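Local coordinates for protein alpha-acetolactate decarboxylase (Bacillus subtilis subsp. subtilis str. 168, PDB 5XNE) that catalyses the decarboxylation of (2S)-2-acetolactate to (R)-acetoin and carbon dioxide, a step on the way from pyruvate to butane-2,3-diol, at residues 40-45 with 54-59; 46-51 with 111-116; 36-39 with 44-47. One frame throughout, in Å; residues are numbered along the deposited sequence.

Contact 1. Residues 40-45 with 54-59; sequences KLDGEL and RLRSDG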
ATOM      1  N   LYS B  40      17.497   2.283 -15.018  1.00  9.04           N
ATOM      2  CA  LYS B  40      18.824   2.860 -14.791  1.00  9.86           C
ATOM      3  C   LYS B  40      18.775   4.282 -14.220  1.00 10.25           C
ATOM      4  O   LYS B  40      19.810   4.940 -14.148  1.00  9.51           O
ATOM      5  CB  LYS B  40      19.650   2.852 -16.089  1.00  9.20           C
ATOM      6  CG  LYS B  40      19.507   1.591 -16.930  1.00 11.91           C
ATOM      7  CD  LYS B  40      20.531   1.574 -18.071  1.00 13.18           C
ATOM      8  CE  LYS B  40      21.932   1.349 -17.509  1.00 17.39           C
ATOM      9  NZ  LYS B  40      22.056   0.066 -16.751  1.00 16.37           N
ATOM     10  N   LEU B  41      17.598   4.725 -13.755  1.00  8.00           N
ATOM     11  CA  LEU B  41      17.381   6.130 -13.357  1.00  8.29           C
ATOM     12  C   LEU B  41      17.712   7.086 -14.502  1.00  9.93           C
ATOM     13  O   LEU B  41      18.152   8.208 -14.277  1.00 10.26           O
ATOM     14  CB  LEU B  41      18.210   6.529 -12.128  1.00 10.85           C
ATOM     15  CG  LEU B  41      17.927   5.865 -10.792  1.00 14.02           C
ATOM     16  CD1 LEU B  41      18.723   6.589  -9.712  1.00 14.03           C
ATOM     17  CD2 LEU B  41      16.435   5.879 -10.473  1.00 11.83           C
ATOM     18  N   ASP B  42      17.471   6.648 -15.732  1.00  9.42           N
ATOM     19  CA  ASP B  42      17.777   7.474 -16.894  1.00  9.64           C
ATOM     20  C   ASP B  42      16.646   8.475 -17.122  1.00  9.92           C
ATOM     21  O   ASP B  42      15.812   8.304 -18.014  1.00  9.78           O
ATOM     22  CB  ASP B  42      18.001   6.588 -18.112  1.00  9.59           C
ATOM     23  CG  ASP B  42      18.458   7.359 -19.334  1.00 12.65           C
ATOM     24  OD1 ASP B  42      18.756   8.569 -19.219  1.00 13.90           O
ATOM     25  OD2 ASP B  42      18.507   6.731 -20.414  1.00 14.31           O
ATOM     26  N   GLY B  43      16.622   9.507 -16.283  1.00  9.45           N
ATOM     27  CA  GLY B  43      15.656  10.579 -16.435  1.00  8.52           C
ATOM     28  C   GLY B  43      14.413  10.492 -15.561  1.00  8.78           C
ATOM     29  O   GLY B  43      14.137   9.484 -14.905  1.00  8.76           O
ATOM     30  N   GLU B  44      13.667  11.591 -15.580  1.00  7.30           N
ATOM     31  CA  GLU B  44      12.420  11.767 -14.852  1.00  6.68           C
ATOM     32  C   GLU B  44      11.221  11.583 -15.780  1.00  8.16           C
ATOM     33  O   GLU B  44      11.199  12.136 -16.888  1.00  9.98           O
ATOM     34  CB  GLU B  44      12.366  13.169 -14.244  1.00  9.08           C
ATOM     35  CG  GLU B  44      13.574  13.535 -13.415  1.00  9.58           C
ATOM     36  CD  GLU B  44      13.503  12.944 -12.012  1.00 10.99           C
ATOM     37  OE1 GLU B  44      12.417  12.456 -11.631  1.00 13.65           O
ATOM     38  OE2 GLU B  44      14.520  12.979 -11.288  1.00 11.52           O
ATOM     39  N   LEU B  45      10.220  10.832 -15.332  1.00  6.22           N
ATOM     40  CA  LEU B  45       8.971  10.697 -16.079  1.00  5.77           C
ATOM     41  C   LEU B  45       7.935  11.740 -15.652  1.00  6.28           C
ATOM     42  O   LEU B  45       7.725  11.972 -14.456  1.00  6.51           O
ATOM     43  CB  LEU B  45       8.386   9.299 -15.875  1.00  6.54           C
ATOM     44  CG  LEU B  45       7.015   9.008 -16.484  1.00  5.98           C
ATOM     45  CD1 LEU B  45       7.159   8.893 -17.984  1.00  8.31           C
ATOM     46  CD2 LEU B  45       6.453   7.711 -15.933  1.00  7.81           C
ATOM     47  N   ARG B  54      10.298  11.854 -21.078  1.00  9.15           N
ATOM     48  CA  ARG B  54      11.511  11.556 -20.324  1.00  9.54           C
ATOM     49  C   ARG B  54      12.355  12.828 -20.226  1.00 12.01           C
ATOM     50  O   ARG B  54      12.869  13.319 -21.238  1.00 13.78           O
ATOM     51  CB  ARG B  54      12.320  10.441 -21.000  1.00  9.99           C
ATOM     52  CG  ARG B  54      13.573  10.036 -20.228  1.00 10.19           C
ATOM     53  CD  ARG B  54      14.551   9.219 -21.088  1.00 11.31           C
ATOM     54  NE  ARG B  54      13.989   8.002 -21.669  1.00 12.38           N
ATOM     55  CZ  ARG B  54      14.242   6.769 -21.225  1.00 12.15           C
ATOM     56  NH1 ARG B  54      15.019   6.585 -20.154  1.00 10.24           N
ATOM     57  NH2 ARG B  54      13.701   5.720 -21.831  1.00 13.41           N
ATOM     58  N   LEU B  55      12.491  13.379 -19.029  1.00 10.67           N
ATOM     59  CA  LEU B  55      13.306  14.582 -18.816  1.00 10.96           C
ATOM     60  C   LEU B  55      14.714  14.199 -18.388  1.00 12.92           C
ATOM     61  O   LEU B  55      14.891  13.548 -17.360  1.00 12.16           O
ATOM     62  CB  LEU B  55      12.674  15.489 -17.750  1.00 12.35           C
ATOM     63  CG  LEU B  55      11.521  16.443 -18.073  1.00 18.95           C
ATOM     64  CD1 LEU B  55      12.020  17.673 -18.821  1.00 20.29           C
ATOM     65  CD2 LEU B  55      10.425  15.756 -18.858  1.00 24.56           C
ATOM     66  N   ARG B  56      15.721  14.592 -19.166  1.00 13.11           N
ATOM     67  CA  ARG B  56      17.100  14.248 -18.829  1.00 13.72           C
ATOM     68  C   ARG B  56      17.928  15.452 -18.401  1.00 17.51           C
ATOM     69  O   ARG B  56      17.581  16.605 -18.664  1.00 16.77           O
ATOM     70  CB  ARG B  56      17.797  13.568 -20.012  1.00 15.91           C
ATOM     71  CG  ARG B  56      17.367  12.143 -20.294  1.00 13.75           C
ATOM     72  CD  ARG B  56      18.313  11.530 -21.325  1.00 14.81           C
ATOM     73  NE  ARG B  56      18.102  10.099 -21.510  1.00 14.59           N
ATOM     74  CZ  ARG B  56      17.552   9.557 -22.594  1.00 13.43           C
ATOM     75  NH1 ARG B  56      17.147  10.323 -23.608  1.00 17.73           N
ATOM     76  NH2 ARG B  56      17.410   8.244 -22.671  1.00 15.20           N
ATOM     77  N   SER B  57      19.054  15.149 -17.776  1.00 16.38           N
ATOM     78  CA  SER B  57      19.985  16.147 -17.275  1.00 21.66           C
ATOM     79  C   SER B  57      20.632  17.028 -18.343  1.00 22.40           C
ATOM     80  O   SER B  57      21.234  18.058 -18.023  1.00 21.61           O
ATOM     81  CB  SER B  57      21.076  15.444 -16.501  1.00 29.74           C
ATOM     82  N   ASP B  58      20.524  16.616 -19.598  1.00 20.32           N
ATOM     83  CA  ASP B  58      21.112  17.379 -20.690  1.00 22.80           C
ATOM     84  C   ASP B  58      20.158  18.469 -21.170  1.00 24.20           C
ATOM     85  O   ASP B  58      20.369  19.068 -22.220  1.00 26.03           O
ATOM     86  CB  ASP B  58      21.490  16.455 -21.847  1.00 21.97           C
ATOM     87  CG  ASP B  58      20.310  15.652 -22.377  1.00 25.66           C
ATOM     88  OD1 ASP B  58      19.154  15.908 -21.960  1.00 23.35           O
ATOM     89  OD2 ASP B  58      20.538  14.771 -23.235  1.00 27.74           O
ATOM     90  N   GLY B  59      19.098  18.709 -20.404  1.00 20.30           N
ATOM     91  CA  GLY B  59      18.127  19.733 -20.740  1.00 20.69           C
ATOM     92  C   GLY B  59      17.203  19.385 -21.889  1.00 21.17           C
ATOM     93  O   GLY B  59      16.736  20.270 -22.610  1.00 24.56           O
TER

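Contact 2. Residues 46-51 with 111-116; sequences IGFDGE and AIRIDG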
ATOM      1  N   ILE B  46       7.254  12.336 -16.625  1.00  6.93           N
ATOM      2  CA  ILE B  46       6.110  13.186 -16.340  1.00  5.73           C
ATOM      3  C   ILE B  46       5.124  13.061 -17.489  1.00  6.96           C
ATOM      4  O   ILE B  46       5.524  12.964 -18.645  1.00  8.38           O
ATOM      5  CB  ILE B  46       6.537  14.649 -16.142  1.00  6.10           C
ATOM      6  CG1 ILE B  46       5.390  15.529 -15.694  1.00  8.29           C
ATOM      7  CG2 ILE B  46       7.141  15.231 -17.410  1.00  9.19           C
ATOM      8  CD1 ILE B  46       5.874  16.960 -15.422  1.00  9.53           C
ATOM      9  N   GLY B  47       3.841  13.019 -17.178  1.00  6.12           N
ATOM     10  CA  GLY B  47       2.847  13.037 -18.230  1.00  8.32           C
ATOM     11  C   GLY B  47       1.496  13.486 -17.736  1.00  7.71           C
ATOM     12  O   GLY B  47       1.158  13.360 -16.555  1.00  7.23           O
ATOM     13  N   PHE B  48       0.719  14.023 -18.666  1.00  8.23           N
ATOM     14  CA  PHE B  48      -0.642  14.452 -18.399  1.00  7.54           C
ATOM     15  C   PHE B  48      -1.319  14.606 -19.761  1.00  8.02           C
ATOM     16  O   PHE B  48      -0.641  14.745 -20.784  1.00  9.40           O
ATOM     17  CB  PHE B  48      -0.681  15.754 -17.581  1.00  8.79           C
ATOM     18  CG  PHE B  48       0.299  16.800 -18.036  1.00  8.75           C
ATOM     19  CD1 PHE B  48      -0.053  17.729 -19.012  1.00  9.88           C
ATOM     20  CD2 PHE B  48       1.556  16.879 -17.468  1.00  8.74           C
ATOM     21  CE1 PHE B  48       0.854  18.703 -19.425  1.00 11.59           C
ATOM     22  CE2 PHE B  48       2.470  17.848 -17.871  1.00  9.43           C
ATOM     23  CZ  PHE B  48       2.113  18.770 -18.853  1.00 10.35           C
ATOM     24  N   ASP B  49      -2.641  14.517 -19.776  1.00  8.91           N
ATOM     25  CA  ASP B  49      -3.404  14.491 -21.020  1.00 11.50           C
ATOM     26  C   ASP B  49      -2.904  13.412 -21.988  1.00 12.20           C
ATOM     27  O   ASP B  49      -3.008  13.560 -23.211  1.00 13.82           O
ATOM     28  CB  ASP B  49      -3.358  15.866 -21.688  1.00 13.61           C
ATOM     29  CG  ASP B  49      -3.925  16.958 -20.800  1.00 10.33           C
ATOM     30  OD1 ASP B  49      -4.974  16.725 -20.168  1.00 12.59           O
ATOM     31  OD2 ASP B  49      -3.308  18.037 -20.737  1.00 15.77           O
ATOM     32  N   GLY B  50      -2.362  12.323 -21.444  1.00  9.65           N
ATOM     33  CA  GLY B  50      -1.910  11.205 -22.259  1.00 11.15           C
ATOM     34  C   GLY B  50      -0.545  11.382 -22.894  1.00  9.88           C
ATOM     35  O   GLY B  50      -0.078  10.483 -23.605  1.00 14.90           O
ATOM     36  N   GLU B  51       0.101  12.516 -22.631  1.00  8.00           N
ATOM     37  CA  GLU B  51       1.380  12.842 -23.250  1.00  9.87           C
ATOM     38  C   GLU B  51       2.507  12.764 -22.219  1.00  8.72           C
ATOM     39  O   GLU B  51       2.556  13.567 -21.287  1.00  9.76           O
ATOM     40  CB  GLU B  51       1.320  14.234 -23.889  1.00 12.75           C
ATOM     41  CG  GLU B  51       0.247  14.332 -24.981  1.00 14.50           C
ATOM     42  CD  GLU B  51       0.159  15.704 -25.639  1.00 19.65           C
ATOM     43  OE1 GLU B  51       0.790  16.652 -25.138  1.00 18.07           O
ATOM     44  OE2 GLU B  51      -0.559  15.827 -26.663  1.00 19.55           O
ATOM     45  N   ALA B 111      -4.412  13.151  -7.328  1.00  8.70           N
ATOM     46  CA  ALA B 111      -3.533  13.645  -8.373  1.00  7.36           C
ATOM     47  C   ALA B 111      -3.713  15.150  -8.403  1.00  8.97           C
ATOM     48  O   ALA B 111      -4.826  15.658  -8.186  1.00 10.72           O
ATOM     49  CB  ALA B 111      -3.862  13.036  -9.717  1.00  8.61           C
ATOM     50  N   ILE B 112      -2.632  15.869  -8.651  1.00  8.15           N
ATOM     51  CA  ILE B 112      -2.712  17.322  -8.646  1.00  9.52           C
ATOM     52  C   ILE B 112      -1.892  17.917  -9.776  1.00  8.26           C
ATOM     53  O   ILE B 112      -0.792  17.459 -10.093  1.00  7.46           O
ATOM     54  CB  ILE B 112      -2.263  17.893  -7.288  1.00 11.95           C
ATOM     55  CG1 ILE B 112      -2.387  19.424  -7.262  1.00 13.04           C
ATOM     56  CG2 ILE B 112      -0.848  17.502  -6.993  1.00 12.53           C
ATOM     57  CD1 ILE B 112      -2.171  20.006  -5.874  1.00 19.31           C
ATOM     58  N   ARG B 113      -2.453  18.966 -10.377  1.00 10.16           N
ATOM     59  CA  ARG B 113      -1.859  19.632 -11.513  1.00  9.52           C
ATOM     60  C   ARG B 113      -1.958  21.139 -11.343  1.00  8.84           C
ATOM     61  O   ARG B 113      -3.011  21.662 -10.980  1.00 11.80           O
ATOM     62  CB  ARG B 113      -2.559  19.192 -12.792  1.00 12.09           C
ATOM     63  CG  ARG B 113      -2.023  19.787 -14.044  1.00 14.69           C
ATOM     64  CD  ARG B 113      -2.800  19.231 -15.211  1.00 15.61           C
ATOM     65  NE  ARG B 113      -2.460  19.936 -16.427  1.00 16.48           N
ATOM     66  CZ  ARG B 113      -2.806  19.522 -17.636  1.00 14.41           C
ATOM     67  NH1 ARG B 113      -3.472  18.379 -17.777  1.00 11.96           N
ATOM     68  NH2 ARG B 113      -2.461  20.244 -18.693  1.00 17.67           N
ATOM     69  N   ILE B 114      -0.842  21.804 -11.592  1.00  9.59           N
ATOM     70  CA  ILE B 114      -0.737  23.253 -11.544  1.00 12.03           C
ATOM     71  C   ILE B 114      -0.346  23.720 -12.939  1.00 12.40           C
ATOM     72  O   ILE B 114       0.728  23.363 -13.417  1.00 10.34           O
ATOM     73  CB  ILE B 114       0.355  23.727 -10.566  1.00 12.82           C
ATOM     74  CG1 ILE B 114      -0.033  23.617  -9.096  1.00 12.87           C
ATOM     75  CG2 ILE B 114       0.675  25.129 -10.826  1.00 24.20           C
ATOM     76  CD1 ILE B 114       1.051  24.209  -8.209  1.00 14.55           C
ATOM     77  N   ASP B 115      -1.189  24.514 -13.592  1.00 13.48           N
ATOM     78  CA  ASP B 115      -0.851  25.032 -14.912  1.00 14.11           C
ATOM     79  C   ASP B 115      -0.768  26.543 -14.866  1.00 16.77           C
ATOM     80  O   ASP B 115      -1.725  27.203 -14.486  1.00 15.64           O
ATOM     81  CB  ASP B 115      -1.880  24.612 -15.955  1.00 14.54           C
ATOM     82  CG  ASP B 115      -1.994  23.113 -16.085  1.00 17.98           C
ATOM     83  OD1 ASP B 115      -1.128  22.502 -16.741  1.00 18.70           O
ATOM     84  OD2 ASP B 115      -2.957  22.552 -15.529  1.00 22.43           O
ATOM     85  N   GLY B 116       0.374  27.093 -15.245  1.00 15.29           N
ATOM     86  CA  GLY B 116       0.501  28.539 -15.255  1.00 18.29           C
ATOM     87  C   GLY B 116       1.931  29.015 -15.280  1.00 18.70           C
ATOM     88  O   GLY B 116       2.783  28.398 -15.921  1.00 16.85           O
TER

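Contact 3. Residues 36-39 with 44-47; sequences GTFN and ELIG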
ATOM      1  N   GLY B  36       7.342   9.530 -12.369  1.00  5.09           N
ATOM      2  CA  GLY B  36       8.171   8.406 -11.971  1.00  7.62           C
ATOM      3  C   GLY B  36       9.550   8.551 -12.559  1.00  5.89           C
ATOM      4  O   GLY B  36      10.039   9.663 -12.808  1.00  6.24           O
ATOM      5  N   THR B  37      10.204   7.416 -12.755  1.00  5.74           N
ATOM      6  CA  THR B  37      11.521   7.427 -13.373  1.00  6.70           C
ATOM      7  C   THR B  37      11.595   6.276 -14.369  1.00  6.56           C
ATOM      8  O   THR B  37      10.593   5.636 -14.679  1.00  7.93           O
ATOM      9  CB  THR B  37      12.640   7.349 -12.308  1.00  8.32           C
ATOM     10  OG1 THR B  37      13.921   7.525 -12.927  1.00  8.57           O
ATOM     11  CG2 THR B  37      12.610   6.011 -11.550  1.00  8.80           C
ATOM     12  N   PHE B  38      12.787   6.055 -14.906  1.00  6.69           N
ATOM     13  CA  PHE B  38      13.015   5.062 -15.947  1.00  8.02           C
ATOM     14  C   PHE B  38      14.073   4.074 -15.490  1.00  6.75           C
ATOM     15  O   PHE B  38      14.766   4.329 -14.508  1.00  7.53           O
ATOM     16  CB  PHE B  38      13.482   5.723 -17.242  1.00  7.38           C
ATOM     17  CG  PHE B  38      12.456   6.615 -17.877  1.00  7.69           C
ATOM     18  CD1 PHE B  38      12.212   7.886 -17.376  1.00  7.59           C
ATOM     19  CD2 PHE B  38      11.764   6.190 -18.995  1.00  9.62           C
ATOM     20  CE1 PHE B  38      11.258   8.697 -17.967  1.00  7.18           C
ATOM     21  CE2 PHE B  38      10.822   7.012 -19.601  1.00  9.45           C
ATOM     22  CZ  PHE B  38      10.567   8.257 -19.084  1.00  8.80           C
ATOM     23  N   ASN B  39      14.215   2.976 -16.220  1.00  7.25           N
ATOM     24  CA  ASN B  39      15.281   2.034 -15.909  1.00  8.17           C
ATOM     25  C   ASN B  39      16.631   2.735 -15.918  1.00  7.98           C
ATOM     26  O   ASN B  39      16.859   3.684 -16.685  1.00  9.17           O
ATOM     27  CB  ASN B  39      15.264   0.854 -16.877  1.00  7.58           C
ATOM     28  CG  ASN B  39      14.328  -0.254 -16.406  1.00  6.97           C
ATOM     29  OD1 ASN B  39      13.398  -0.006 -15.616  1.00  6.70           O
ATOM     30  ND2 ASN B  39      14.563  -1.480 -16.876  1.00  7.81           N
ATOM     31  N   GLU B  44      13.667  11.591 -15.580  1.00  7.30           N
ATOM     32  CA  GLU B  44      12.420  11.767 -14.852  1.00  6.68           C
ATOM     33  C   GLU B  44      11.221  11.583 -15.780  1.00  8.16           C
ATOM     34  O   GLU B  44      11.199  12.136 -16.888  1.00  9.98           O
ATOM     35  CB  GLU B  44      12.366  13.169 -14.244  1.00  9.08           C
ATOM     36  CG  GLU B  44      13.574  13.535 -13.415  1.00  9.58           C
ATOM     37  CD  GLU B  44      13.503  12.944 -12.012  1.00 10.99           C
ATOM     38  OE1 GLU B  44      12.417  12.456 -11.631  1.00 13.65           O
ATOM     39  OE2 GLU B  44      14.520  12.979 -11.288  1.00 11.52           O
ATOM     40  N   LEU B  45      10.220  10.832 -15.332  1.00  6.22           N
ATOM     41  CA  LEU B  45       8.971  10.697 -16.079  1.00  5.77           C
ATOM     42  C   LEU B  45       7.935  11.740 -15.652  1.00  6.28           C
ATOM     43  O   LEU B  45       7.725  11.972 -14.456  1.00  6.51           O
ATOM     44  CB  LEU B  45       8.386   9.299 -15.875  1.00  6.54           C
ATOM     45  CG  LEU B  45       7.015   9.008 -16.484  1.00  5.98           C
ATOM     46  CD1 LEU B  45       7.159   8.893 -17.984  1.00  8.31           C
ATOM     47  CD2 LEU B  45       6.453   7.711 -15.933  1.00  7.81           C
ATOM     48  N   ILE B  46       7.254  12.336 -16.625  1.00  6.93           N
ATOM     49  CA  ILE B  46       6.110  13.186 -16.340  1.00  5.73           C
ATOM     50  C   ILE B  46       5.124  13.061 -17.489  1.00  6.96           C
ATOM     51  O   ILE B  46       5.524  12.964 -18.645  1.00  8.38           O
ATOM     52  CB  ILE B  46       6.537  14.649 -16.142  1.00  6.10           C
ATOM     53  CG1 ILE B  46       5.390  15.529 -15.694  1.00  8.29           C
ATOM     54  CG2 ILE B  46       7.141  15.231 -17.410  1.00  9.19           C
ATOM     55  CD1 ILE B  46       5.874  16.960 -15.422  1.00  9.53           C
ATOM     56  N   GLY B  47       3.841  13.019 -17.178  1.00  6.12           N
ATOM     57  CA  GLY B  47       2.847  13.037 -18.230  1.00  8.32           C
ATOM     58  C   GLY B  47       1.496  13.486 -17.736  1.00  7.71           C
ATOM     59  O   GLY B  47       1.158  13.360 -16.555  1.00  7.23           O
TER

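Contact 1. Residues 40-45 with 54-59
Asp42 faces two arginines, Arg54 and Arg56, across the hairpin and meets each in a different way. Arg56 takes the carboxylate side-on with two nitrogens. NE gives a nearly straight hydrogen bond to Asp42 OD1 at 2.8 Å, and NH2 of Arg56 gives another to Asp42 OD2 at 2.9 Å. Both oxygens lie close to the guanidinium plane, but the two flat groups are turned 37° apart. OD1 is therefore approached on its syn side, somewhat out of the carboxylate plane, and OD2 from above that plane. The Arg56 chain runs extended from CG to NE, which carries its head out to the aspartate.

Arg54 comes across Asp42 at about a right angle. Its chain bends at the third torsion (chi3 -57°), and NH1 then reaches back to the backbone O of Asp42 at 2.9 Å, on a lone pair in the carbonyl plane. The same NH1 lies 3.5 Å from Asp42 OD2. That second pairing is one of charge alone, since the oxygen sits well out of the guanidinium plane. CD of Arg54 rests over the centre of one face of the Arg56 guanidinium. The other terminal nitrogen of Arg54 forms a salt bridge with Asp68.

These side chains gather at the open end of the beta hairpin made by strands 44-48 and 51-56. Glu44 and Leu55 form an antiparallel hydrogen-bonded pair there. Glu44 N bonds to Leu55 O at 2.9 Å, and Leu55 N to Glu44 O at 2.8 Å. Asp42 is the centre of an inverse gamma turn just before the strand. At Gly43 CA the chain passes 3.2 Å from Leu55 O, where a CB would clash. The carboxylate of Glu44 leads away from the hairpin, toward Arg124 and the zinc site.

Contact 2. Residues 46-51 with 111-116
Phe48 and Asp49 meet Arg113 where the tight turn of a beta hairpin reaches strand 109-115. The turn is type I', runs from Phe48 to Glu51, and links strands 44-48 and 51-56. The two segments are not paired as strands: the nearest CA atoms, those of Phe48 and Arg113, are 8.7 Å apart. Side chains alone bridge the gap.

The polar part is a salt-bridge network with Arg113 in the middle. Its chain is fully extended, with CG anti to the backbone N (chi1 -179°), and this carries the guanidinium across to the turn. NH1 and NH2 of Arg113 grip Asp49 end-on, both on OD2 and from the same face of the carboxylate. A weak bond from NH1 to OD1 of Asp49 adds to this. On another edge of the guanidinium, NE bonds to OD1 of Asp115 at 2.9 Å, on the syn lone pair. NH2 of Arg113 meets that same oxygen from above the carboxylate plane of Asp115. Held by carboxylates at two edges, the guanidinium is probably kept from turning, and its charge would be more than offset. Thr154 also bonds to Asp115 OD1.

The aromatic part is the Phe48 ring against one guanidinium face. The side chains of Phe48 and Arg113 cross at about a right angle, with ring and guanidinium planes 49° apart. CD1 of Phe48 lies over that face, off toward the rim, 3.5 Å from Arg113 NH2.

Contact 3. Residues 36-39 with 44-47
Leu45 and Gly36 have the most surface buried in this contact, and they form an antiparallel hydrogen-bonded pair in the beta hairpin of strands 33-37 and 44-48. Leu45 N bonds to Gly36 O at 2.8 Å. The return bond, from Gly36 N to Leu45 O, is longer at 3.2 Å and more bent.

Gly36 is extended with positive phi (159°), and at these backbone angles a side chain would collide with the preceding carbonyl oxygen. With no side chain on Gly36, Leu45 packs directly on its backbone. CB of Leu45 lies 3.5 Å from Gly36 O, and CD2 of Leu45 comes near Gly36 N. The side chain of Leu45 also packs on Cys73 and Phe75 of strand 73-76. The backbone O of Leu45 also accepts a hydrogen bond from ND1 of His175, one of the zinc-binding histidines.

Phe38, two residues past Gly36, turns its ring back to Leu45. CG stands anti to the carbonyl carbon and beside the backbone N (chi1 -65°), which sets the ring alongside strand 44-48. The two side chains cross at about a right angle. CE1 of Phe38 meets CB of Leu45 at 3.6 Å, and farther round the ring CZ of Phe38 touches CD1 of Leu45. The ring also has a cation-pi contact with Arg54. An alanine here is likely to leave a gap beside Leu45 and to deprive Arg54 of its cation-pi partner. Glu44 O lies at the edge of the ring, near its plane, 3.6 Å from Phe38 CE1.

How the contacts relate
Strand 44-48 runs through all three contacts. Contact 3 pairs it with strand 33-37, contact 1 pairs it with strand 51-56, and contact 2 lies at its far end. The centres of contacts 1 and 3 are about 7 Å apart, and both include Glu44 and Leu45. Thr37 OG1 forms a probable hydrogen bond to Gly43 O at 2.8 Å. Contact 2 is about 17 Å from contact 1 and about 13 Å from contact 3, centre to centre. The zinc ion, held by His173, His175 and His186, is about 4 Å from the side chain of Glu44 but about 13 Å from that of Phe48. Contacts 1 and 3 therefore border the metal site; contact 2 is remote.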